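Local coordinates for protein AlkD2 (Streptococcus mutans, PDB 6M9M) that is of unknown function but binds inosine-5'-monophosphate and belongs to the HEAT-like repeat family of DNA glycosylases, at residues Phe20-Arg26 / Met56-Phe60; Phe62-Ser66 / Glu97-Lys101. All coordinates share one frame; numbering follows the deposited sequence.

Interaction 1 of 2, residues Phe20-Arg26 / Met56-Phe60; sequences FKEEEQR and MYAVF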
loop_
_atom_site.group_PDB
_atom_site.type_symbol
_atom_site.label_atom_id
_atom_site.label_comp_id
_atom_site.label_asym_id
_atom_site.label_seq_id
_atom_site.Cartn_x
_atom_site.Cartn_y
_atom_site.Cartn_z
ATOM N N PHE A 20 3.137 0.729 14.514
ATOM C CA PHE A 20 2.180 -0.261 14.046
ATOM C C PHE A 20 2.586 -1.686 14.400
ATOM O O PHE A 20 1.826 -2.607 14.111
ATOM C CB PHE A 20 1.997 -0.157 12.513
ATOM C CG PHE A 20 3.282 -0.336 11.751
ATOM C CD1 PHE A 20 3.734 -1.600 11.415
ATOM C CD2 PHE A 20 4.051 0.754 11.390
ATOM C CE1 PHE A 20 4.920 -1.768 10.736
ATOM C CE2 PHE A 20 5.240 0.593 10.714
ATOM C CZ PHE A 20 5.678 -0.664 10.384
ATOM N N LYS A 21 3.748 -1.904 15.000
ATOM C CA LYS A 21 4.218 -3.277 15.161
ATOM C C LYS A 21 3.382 -4.082 16.150
ATOM O O LYS A 21 3.250 -5.296 15.979
ATOM C CB LYS A 21 5.699 -3.282 15.532
ATOM C CG LYS A 21 6.589 -2.964 14.342
ATOM C CD LYS A 21 8.011 -2.639 14.752
ATOM C CE LYS A 21 8.837 -2.225 13.541
ATOM N NZ LYS A 21 8.241 -1.059 12.810
ATOM N N GLU A 22 2.798 -3.449 17.171
ATOM C CA GLU A 22 1.997 -4.221 18.118
ATOM C C GLU A 22 0.749 -4.784 17.447
ATOM O O GLU A 22 0.407 -5.961 17.626
ATOM C CB GLU A 22 1.605 -3.365 19.319
ATOM C CG GLU A 22 2.768 -2.839 20.119
ATOM C CD GLU A 22 2.321 -2.148 21.390
ATOM O OE1 GLU A 22 1.332 -2.614 21.997
ATOM O OE2 GLU A 22 2.948 -1.141 21.767
ATOM N N GLU A 23 0.064 -3.966 16.651
ATOM C CA GLU A 23 -1.117 -4.437 15.944
ATOM C C GLU A 23 -0.748 -5.504 14.920
ATOM O O GLU A 23 -1.446 -6.517 14.790
ATOM C CB GLU A 23 -1.825 -3.261 15.275
ATOM C CG GLU A 23 -2.397 -2.235 16.251
ATOM C CD GLU A 23 -1.500 -1.021 16.486
ATOM O OE1 GLU A 23 -0.282 -1.123 16.266
ATOM O OE2 GLU A 23 -2.028 0.038 16.899
ATOM N N GLU A 24 0.347 -5.291 14.194
ATOM C CA GLU A 24 0.806 -6.255 13.207
ATOM C C GLU A 24 1.102 -7.603 13.843
ATOM O O GLU A 24 0.681 -8.645 13.335
ATOM C CB GLU A 24 2.060 -5.703 12.525
ATOM C CG GLU A 24 2.558 -6.577 11.396
ATOM C CD GLU A 24 3.851 -6.077 10.796
ATOM O OE1 GLU A 24 4.631 -5.415 11.524
ATOM O OE2 GLU A 24 4.093 -6.362 9.603
ATOM N N GLN A 25 1.853 -7.611 14.947
ATOM C CA GLN A 25 2.221 -8.887 15.550
ATOM C C GLN A 25 1.001 -9.625 16.091
ATOM O O GLN A 25 0.910 -10.849 15.964
ATOM C CB GLN A 25 3.274 -8.685 16.637
ATOM C CG GLN A 25 3.781 -9.995 17.229
ATOM C CD GLN A 25 4.295 -10.968 16.170
ATOM O OE1 GLN A 25 5.252 -10.673 15.449
ATOM N NE2 GLN A 25 3.648 -12.127 16.064
ATOM N N ARG A 26 0.044 -8.905 16.679
ATOM C CA ARG A 26 -1.169 -9.570 17.149
ATOM C C ARG A 26 -1.945 -10.171 15.981
ATOM O O ARG A 26 -2.421 -11.308 16.063
ATOM C CB ARG A 26 -2.037 -8.574 17.915
ATOM C CG ARG A 26 -3.134 -9.217 18.745
ATOM C CD ARG A 26 -2.601 -9.845 20.051
ATOM N NE ARG A 26 -3.714 -10.114 20.950
ATOM C CZ ARG A 26 -4.180 -9.263 21.857
ATOM N NH1 ARG A 26 -3.608 -8.079 22.030
ATOM N NH2 ARG A 26 -5.212 -9.614 22.611
ATOM N N MET A 56 -6.553 -0.920 12.315
ATOM C CA MET A 56 -5.223 -1.266 11.812
ATOM C C MET A 56 -4.976 -2.766 11.904
ATOM O O MET A 56 -4.553 -3.397 10.931
ATOM C CB MET A 56 -4.151 -0.501 12.585
ATOM C CG MET A 56 -4.084 0.996 12.309
ATOM S SD MET A 56 -3.017 1.911 13.443
ATOM C CE MET A 56 -1.481 1.028 13.254
ATOM N N TYR A 57 -5.229 -3.344 13.078
ATOM C CA TYR A 57 -5.154 -4.794 13.272
ATOM C C TYR A 57 -5.972 -5.533 12.215
ATOM O O TYR A 57 -5.503 -6.499 11.603
ATOM C CB TYR A 57 -5.629 -5.103 14.698
ATOM C CG TYR A 57 -6.011 -6.532 14.964
ATOM C CD1 TYR A 57 -7.301 -6.963 14.742
ATOM C CD2 TYR A 57 -5.082 -7.457 15.431
ATOM C CE1 TYR A 57 -7.678 -8.263 14.987
ATOM C CE2 TYR A 57 -5.453 -8.772 15.684
ATOM C CZ TYR A 57 -6.755 -9.169 15.443
ATOM O OH TYR A 57 -7.178 -10.456 15.673
ATOM N N ALA A 58 -7.207 -5.079 11.987
ATOM C CA ALA A 58 -8.087 -5.737 11.029
ATOM C C ALA A 58 -7.521 -5.692 9.619
ATOM O O ALA A 58 -7.667 -6.658 8.857
ATOM C CB ALA A 58 -9.463 -5.074 11.051
ATOM N N VAL A 59 -6.919 -4.562 9.238
ATOM C CA VAL A 59 -6.360 -4.430 7.895
ATOM C C VAL A 59 -5.126 -5.307 7.727
ATOM O O VAL A 59 -4.909 -5.873 6.649
ATOM C CB VAL A 59 -6.140 -2.953 7.532
ATOM C CG1 VAL A 59 -5.518 -2.818 6.160
ATOM C CG2 VAL A 59 -7.477 -2.201 7.588
ATOM N N PHE A 60 -4.307 -5.459 8.775
ATOM C CA PHE A 60 -3.248 -6.463 8.696
ATOM C C PHE A 60 -3.845 -7.851 8.447
ATOM O O PHE A 60 -3.325 -8.626 7.634
ATOM C CB PHE A 60 -2.356 -6.468 9.950
ATOM C CG PHE A 60 -1.345 -5.343 10.002
ATOM C CD1 PHE A 60 -0.345 -5.253 9.047
ATOM C CD2 PHE A 60 -1.369 -4.405 11.021
ATOM C CE1 PHE A 60 0.595 -4.226 9.097
ATOM C CE2 PHE A 60 -0.427 -3.386 11.076
ATOM C CZ PHE A 60 0.557 -3.301 10.115
#
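Phe-20, at the N-cap position of helix 21-32, meets two residues of helix 52-65: its CB lies 3.7 Å from CE of Met-56, and its ring extends to Phe-60, CD1 lying 3.8 Å from CZ of Phe-60. A chi1 of 58° turns the ring to Phe-60 while CB stays at Met-56. The two phenyl side chains cross at about a right angle. A bend at chi2 brings the Glu-23 carboxylate beside the Met-56 methyl, OE2 being 3.8 Å from CE. The carbonyl O of Glu-23 meets the edge of the Tyr-57 ring at CD2. Glu-24 lays its aliphatic part over one face of Phe-60, a CH-pi contact with CB 3.7 Å from the ring centroid; CG continues over CE1. Arg-26 ends the walk, its CG 3.9 Å from CE2 of Tyr-57. Their polar ends turn to other partners, Arg-26 to Asp-12 in a salt bridge and the Tyr-57 hydroxyl to Asp-30. The axes of segments 21-26 and 56-60 cross at -45° and approach to 8.4 Å. This is helix-on-helix packing by van der Waals and CH-pi contacts in a HEAT-like repeat array, at the edge of the IMP pocket, where Gly-19 precedes Phe-20 and Arg-86 neighbours Met-56.

Interaction 2 of 2, residues Phe62-Ser66 / Glu97-Lys101; sequences FGYLS and EFCKK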
loop_
_atom_site.group_PDB
_atom_site.type_symbol
_atom_site.label_atom_id
_atom_site.label_comp_id
_atom_site.label_asym_id
_atom_site.label_seq_id
_atom_site.Cartn_x
_atom_site.Cartn_y
_atom_site.Cartn_z
ATOM N N PHE A 62 -6.687 -8.542 6.927
ATOM C CA PHE A 62 -7.117 -8.579 5.538
ATOM C C PHE A 62 -5.932 -8.898 4.622
ATOM O O PHE A 62 -6.048 -9.704 3.700
ATOM C CB PHE A 62 -7.743 -7.247 5.098
ATOM C CG PHE A 62 -9.091 -6.922 5.718
ATOM C CD1 PHE A 62 -10.045 -7.904 6.013
ATOM C CD2 PHE A 62 -9.428 -5.595 5.963
ATOM C CE1 PHE A 62 -11.296 -7.544 6.551
ATOM C CE2 PHE A 62 -10.645 -5.249 6.506
ATOM C CZ PHE A 62 -11.579 -6.216 6.807
ATOM N N GLY A 63 -4.782 -8.250 4.855
ATOM C CA GLY A 63 -3.600 -8.564 4.075
ATOM C C GLY A 63 -3.241 -10.036 4.102
ATOM O O GLY A 63 -2.953 -10.649 3.066
ATOM N N TYR A 64 -3.240 -10.635 5.298
ATOM C CA TYR A 64 -2.912 -12.055 5.396
ATOM C C TYR A 64 -3.954 -12.939 4.712
ATOM O O TYR A 64 -3.625 -14.040 4.255
ATOM C CB TYR A 64 -2.749 -12.470 6.865
ATOM C CG TYR A 64 -1.726 -11.656 7.624
ATOM C CD1 TYR A 64 -0.514 -11.304 7.058
ATOM C CD2 TYR A 64 -2.005 -11.191 8.897
ATOM C CE1 TYR A 64 0.391 -10.502 7.750
ATOM C CE2 TYR A 64 -1.111 -10.427 9.600
ATOM C CZ TYR A 64 0.081 -10.075 9.038
ATOM O OH TYR A 64 0.937 -9.286 9.769
ATOM N N LEU A 65 -5.204 -12.484 4.656
ATOM C CA LEU A 65 -6.339 -13.225 4.121
ATOM C C LEU A 65 -6.618 -12.932 2.652
ATOM O O LEU A 65 -7.579 -13.484 2.089
ATOM C CB LEU A 65 -7.589 -12.835 4.906
ATOM C CG LEU A 65 -7.677 -13.258 6.365
ATOM C CD1 LEU A 65 -8.768 -12.418 7.020
ATOM C CD2 LEU A 65 -7.954 -14.750 6.498
ATOM N N SER A 66 -5.791 -12.107 2.016
ATOM C CA SER A 66 -6.129 -11.489 0.743
ATOM C C SER A 66 -6.080 -12.424 -0.458
ATOM O O SER A 66 -6.442 -11.970 -1.551
ATOM C CB SER A 66 -5.240 -10.267 0.512
ATOM O OG SER A 66 -3.879 -10.610 0.517
ATOM N N GLU A 97 1.498 -7.106 1.170
ATOM C CA GLU A 97 1.375 -8.484 1.649
ATOM C C GLU A 97 0.675 -9.363 0.617
ATOM O O GLU A 97 1.097 -10.497 0.360
ATOM C CB GLU A 97 0.633 -8.504 2.985
ATOM C CG GLU A 97 0.435 -9.872 3.595
ATOM C CD GLU A 97 1.709 -10.520 4.055
ATOM O OE1 GLU A 97 2.640 -9.773 4.415
ATOM O OE2 GLU A 97 1.762 -11.775 4.080
ATOM N N PHE A 98 -0.423 -8.874 0.042
ATOM C CA PHE A 98 -1.085 -9.616 -1.027
ATOM C C PHE A 98 -0.098 -9.938 -2.151
ATOM O O PHE A 98 -0.006 -11.084 -2.621
ATOM C CB PHE A 98 -2.258 -8.814 -1.617
ATOM C CG PHE A 98 -2.748 -9.410 -2.903
ATOM C CD1 PHE A 98 -3.469 -10.582 -2.895
ATOM C CD2 PHE A 98 -2.411 -8.856 -4.130
ATOM C CE1 PHE A 98 -3.871 -11.183 -4.063
ATOM C CE2 PHE A 98 -2.801 -9.470 -5.302
ATOM C CZ PHE A 98 -3.544 -10.629 -5.265
ATOM N N CYS A 99 0.647 -8.918 -2.603
ATOM C CA CYS A 99 1.548 -9.101 -3.740
ATOM C C CYS A 99 2.667 -10.077 -3.402
ATOM O O CYS A 99 3.051 -10.899 -4.240
ATOM C CB CYS A 99 2.123 -7.757 -4.183
ATOM S SG CYS A 99 0.932 -6.594 -4.861
ATOM N N LYS A 100 3.211 -9.983 -2.186
ATOM C CA LYS A 100 4.261 -10.899 -1.757
ATOM C C LYS A 100 3.772 -12.335 -1.737
ATOM O O LYS A 100 4.505 -13.250 -2.131
ATOM C CB LYS A 100 4.724 -10.470 -0.354
ATOM C CG LYS A 100 5.781 -11.333 0.301
ATOM C CD LYS A 100 6.105 -10.793 1.705
ATOM C CE LYS A 100 7.187 -11.613 2.385
ATOM N NZ LYS A 100 7.572 -11.053 3.714
ATOM N N LYS A 101 2.541 -12.555 -1.254
ATOM C CA LYS A 101 2.024 -13.912 -1.102
ATOM C C LYS A 101 1.740 -14.557 -2.451
ATOM O O LYS A 101 2.080 -15.722 -2.670
ATOM C CB LYS A 101 0.760 -13.895 -0.243
ATOM C CG LYS A 101 1.013 -13.616 1.232
ATOM C CD LYS A 101 0.476 -14.729 2.130
ATOM C CE LYS A 101 -0.622 -14.220 3.055
ATOM N NZ LYS A 101 -0.948 -15.213 4.124
#
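Glu-97 faces Gly-63 and Tyr-64 across this buried contact and can be followed outward from its backbone. Its CB is 4.2 Å from the carbonyl O of Gly-63, on a stretch of helix where the absence of a side chain lets the two backbones come within 5.5 Å, measured between the CA atoms of Gly-63 and Glu-97. CG sits closer to the same oxygen, at 3.5 Å. The chain then turns at chi2 (68°), which brings CD to the CD1-CE1 edge of the Tyr-64 ring, 3.8 Å from CD1 and nearly as close to CE1. At the tip, OE2 lies at the ring edge, in its plane, next to CD1, and OE1 has CE1 as its nearest ring atom; the carboxylate stands steeply to the ring, the planes 78° apart.

One turn further on, Lys-101 reaches back over the gap. Bends at chi2 and chi3 carry its NZ to the carbonyl O of Tyr-64, 2.9 Å away, where it donates a hydrogen bond in the carbonyl plane, on a lone pair. Tyr-31 gives the same ammonium a second, weak partner through its hydroxyl.

On the other flank, Ser-66 OG donates to Gly-63 O at 2.7 Å, closing back on its own helix, with the donor tilted 26° from the carbonyl plane. The same hydroxyl oxygen packs 3.2 Å from CB of Phe-98 and lies at the edge of that ring. Leu-72 of helix 69-79 also touches Phe-98.

The polar chemistry is side chain to backbone: near the C-terminal end of helix 52-65, the carbonyl oxygens of Gly-63 and Tyr-64 accept from a serine hydroxyl and a lysine ammonium, and that positive charge probably interacts favourably with the helix dipole.

Interactions 1 and 2 follow one another along the chain, the first closing at residue 60 before the second opens at 62, and their centres are 13 Å apart. Helix 52-65 serves both: its middle packs on helix 21-32 in interaction 1, and its C-terminal turn meets helix 85-102 in interaction 2. The two touch where CG of Glu-24 lies 3.6 Å from the hydroxyl OH of Tyr-64. Every second helix of this part of the chain is thus joined side by side, as expected of a HEAT-like repeat array. Interaction 1 lies close to the IMP pocket, whereas interaction 2 sits away from the annotated sites, towards the far end of the shared helix.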